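Long-range contact in minor fimbrium anchoring subunit Mfa2 (Porphyromonas gingivalis, PDB 5NFI), which tethers the minor fimbriae to the bacterial outer membrane through its interaction with the shaft subunit Mfa1 and regulates fimbrial length: residues V93-K98 and G168-D173. Numbering follows the deposited sequence.
Sequences VLMRLK and GSYRFD
With chi1 of Leu94 at 174°, its CG stands anti to the backbone N, and the side chain crosses that of Phe172 at about a right angle. Leu94 CB lies over the middle of the Phe172 ring, 3.9 Å from its centroid, in a CH-pi contact, while Leu94 CD1 reaches CE2 and CZ of Phe172. A bend at chi3 (85°) in selenomethionine Met95 turns its methyl CE to Tyr170 CD1, 3.5 Å away, and the two side chains run alongside each other. The backbone illustrates a classic beta bulge between antiparallel strands: Leu94 and Met95 stand opposite the single Tyr170, shifting the register by one. Tyr170 O accepts the N-H of Leu94 (N to O 2.9 Å) and, weakly, that of Met95; Tyr170 N returns a bond to Met95 O (3.0 Å), completing the bulge, and further along Leu97 N bonds to Gly168 O. On the sheet face opposite Met95 and Tyr170, Arg96 NH1 makes a weak hydrogen bond to Ser169 OG, at the guanidinium edge, while Val93 CG1 covers one guanidinium face. Tyr170 OH bonds to Asn167 O and Lys204 N, and Phe172 packs against Tyr31 and Phe33 of strand 28-33. Strand 93-100 lies between 169-171 and 78-80, antiparallel to both.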
# COMPACT_ATOMS: atom_id res chain seq x y z
N VAL A 93 0.65 -13.59 -8.88
CA VAL A 93 -0.20 -12.60 -8.24
C VAL A 93 -1.04 -13.21 -7.13
O VAL A 93 -1.90 -14.05 -7.35
CB VAL A 93 -1.13 -11.90 -9.24
CG1 VAL A 93 -1.94 -10.81 -8.54
CG2 VAL A 93 -0.31 -11.31 -10.40
N LEU A 94 -0.78 -12.77 -5.91
CA LEU A 94 -1.58 -13.20 -4.78
C LEU A 94 -2.98 -12.58 -4.77
O LEU A 94 -3.97 -13.23 -4.39
CB LEU A 94 -0.85 -12.85 -3.49
CG LEU A 94 -1.61 -13.09 -2.19
CD1 LEU A 94 -2.11 -14.54 -2.13
CD2 LEU A 94 -0.70 -12.76 -1.02
N MSE A 95 -3.08 -11.34 -5.23
CA MSE A 95 -4.09 -10.41 -4.74
C MSE A 95 -4.43 -9.33 -5.74
O MSE A 95 -3.53 -8.73 -6.32
CB MSE A 95 -3.53 -9.75 -3.49
CG MSE A 95 -4.46 -9.34 -2.40
SE MSE A 95 -3.25 -8.40 -1.17
CE MSE A 95 -3.28 -6.63 -2.00
N ARG A 96 -5.72 -9.06 -5.94
CA ARG A 96 -6.14 -7.89 -6.69
C ARG A 96 -7.21 -7.13 -5.94
O ARG A 96 -8.18 -7.73 -5.50
CB ARG A 96 -6.65 -8.28 -8.07
CG ARG A 96 -5.56 -8.69 -9.01
CD ARG A 96 -6.09 -9.02 -10.37
NE ARG A 96 -5.14 -9.83 -11.14
CZ ARG A 96 -3.99 -9.37 -11.63
NH1 ARG A 96 -3.64 -8.11 -11.43
NH2 ARG A 96 -3.19 -10.17 -12.32
N LEU A 97 -7.05 -5.82 -5.80
CA LEU A 97 -8.09 -5.03 -5.14
C LEU A 97 -9.39 -5.17 -5.91
O LEU A 97 -9.42 -5.06 -7.14
CB LEU A 97 -7.68 -3.57 -5.02
CG LEU A 97 -8.69 -2.71 -4.25
CD1 LEU A 97 -8.99 -3.31 -2.90
CD2 LEU A 97 -8.16 -1.28 -4.09
N LYS A 98 -10.48 -5.47 -5.20
CA LYS A 98 -11.75 -5.66 -5.89
C LYS A 98 -12.13 -4.37 -6.57
O LYS A 98 -11.95 -3.29 -6.02
CB LYS A 98 -12.86 -6.11 -4.94
CG LYS A 98 -13.03 -7.61 -4.93
CD LYS A 98 -13.88 -8.05 -3.77
CE LYS A 98 -13.85 -9.56 -3.61
NZ LYS A 98 -14.76 -10.01 -2.51
N GLY A 168 -3.17 -2.00 -7.46
CA GLY A 168 -4.20 -2.81 -6.82
C GLY A 168 -3.89 -4.30 -6.85
O GLY A 168 -4.70 -5.13 -6.44
N SER A 169 -2.71 -4.65 -7.34
CA SER A 169 -2.35 -6.03 -7.53
C SER A 169 -0.97 -6.32 -6.98
O SER A 169 -0.01 -5.60 -7.29
CB SER A 169 -2.42 -6.39 -9.00
OG SER A 169 -3.72 -6.17 -9.47
N TYR A 170 -0.85 -7.35 -6.16
CA TYR A 170 0.43 -7.63 -5.53
C TYR A 170 0.84 -9.09 -5.68
O TYR A 170 0.01 -10.01 -5.60
CB TYR A 170 0.38 -7.21 -4.06
CG TYR A 170 0.22 -5.72 -3.92
CD1 TYR A 170 -1.01 -5.12 -4.12
CD2 TYR A 170 1.32 -4.90 -3.64
CE1 TYR A 170 -1.18 -3.74 -4.04
CE2 TYR A 170 1.16 -3.51 -3.56
CZ TYR A 170 -0.10 -2.95 -3.76
OH TYR A 170 -0.29 -1.59 -3.68
N ARG A 171 2.13 -9.30 -5.92
CA ARG A 171 2.70 -10.64 -5.96
C ARG A 171 2.77 -11.19 -4.55
O ARG A 171 2.45 -10.50 -3.59
CB ARG A 171 4.08 -10.61 -6.61
CG ARG A 171 4.07 -10.03 -7.99
CD ARG A 171 5.41 -10.22 -8.68
NE ARG A 171 5.69 -9.11 -9.59
CZ ARG A 171 5.16 -8.99 -10.79
NH1 ARG A 171 4.31 -9.92 -11.24
NH2 ARG A 171 5.46 -7.94 -11.56
N PHE A 172 3.20 -12.45 -4.41
CA PHE A 172 3.32 -13.03 -3.08
C PHE A 172 4.38 -12.29 -2.27
O PHE A 172 4.11 -11.90 -1.13
CB PHE A 172 3.63 -14.52 -3.16
CG PHE A 172 2.41 -15.35 -3.32
CD1 PHE A 172 1.92 -15.65 -4.57
CD2 PHE A 172 1.73 -15.80 -2.21
CE1 PHE A 172 0.78 -16.41 -4.71
CE2 PHE A 172 0.59 -16.55 -2.35
CZ PHE A 172 0.11 -16.86 -3.60
N ASP A 173 5.56 -12.08 -2.85
CA ASP A 173 6.51 -11.15 -2.26
C ASP A 173 5.80 -9.80 -2.29
O ASP A 173 4.81 -9.65 -3.00
CB ASP A 173 7.84 -11.14 -3.00
CG ASP A 173 7.72 -10.76 -4.48
OD1 ASP A 173 6.84 -9.95 -4.86
OD2 ASP A 173 8.53 -11.26 -5.28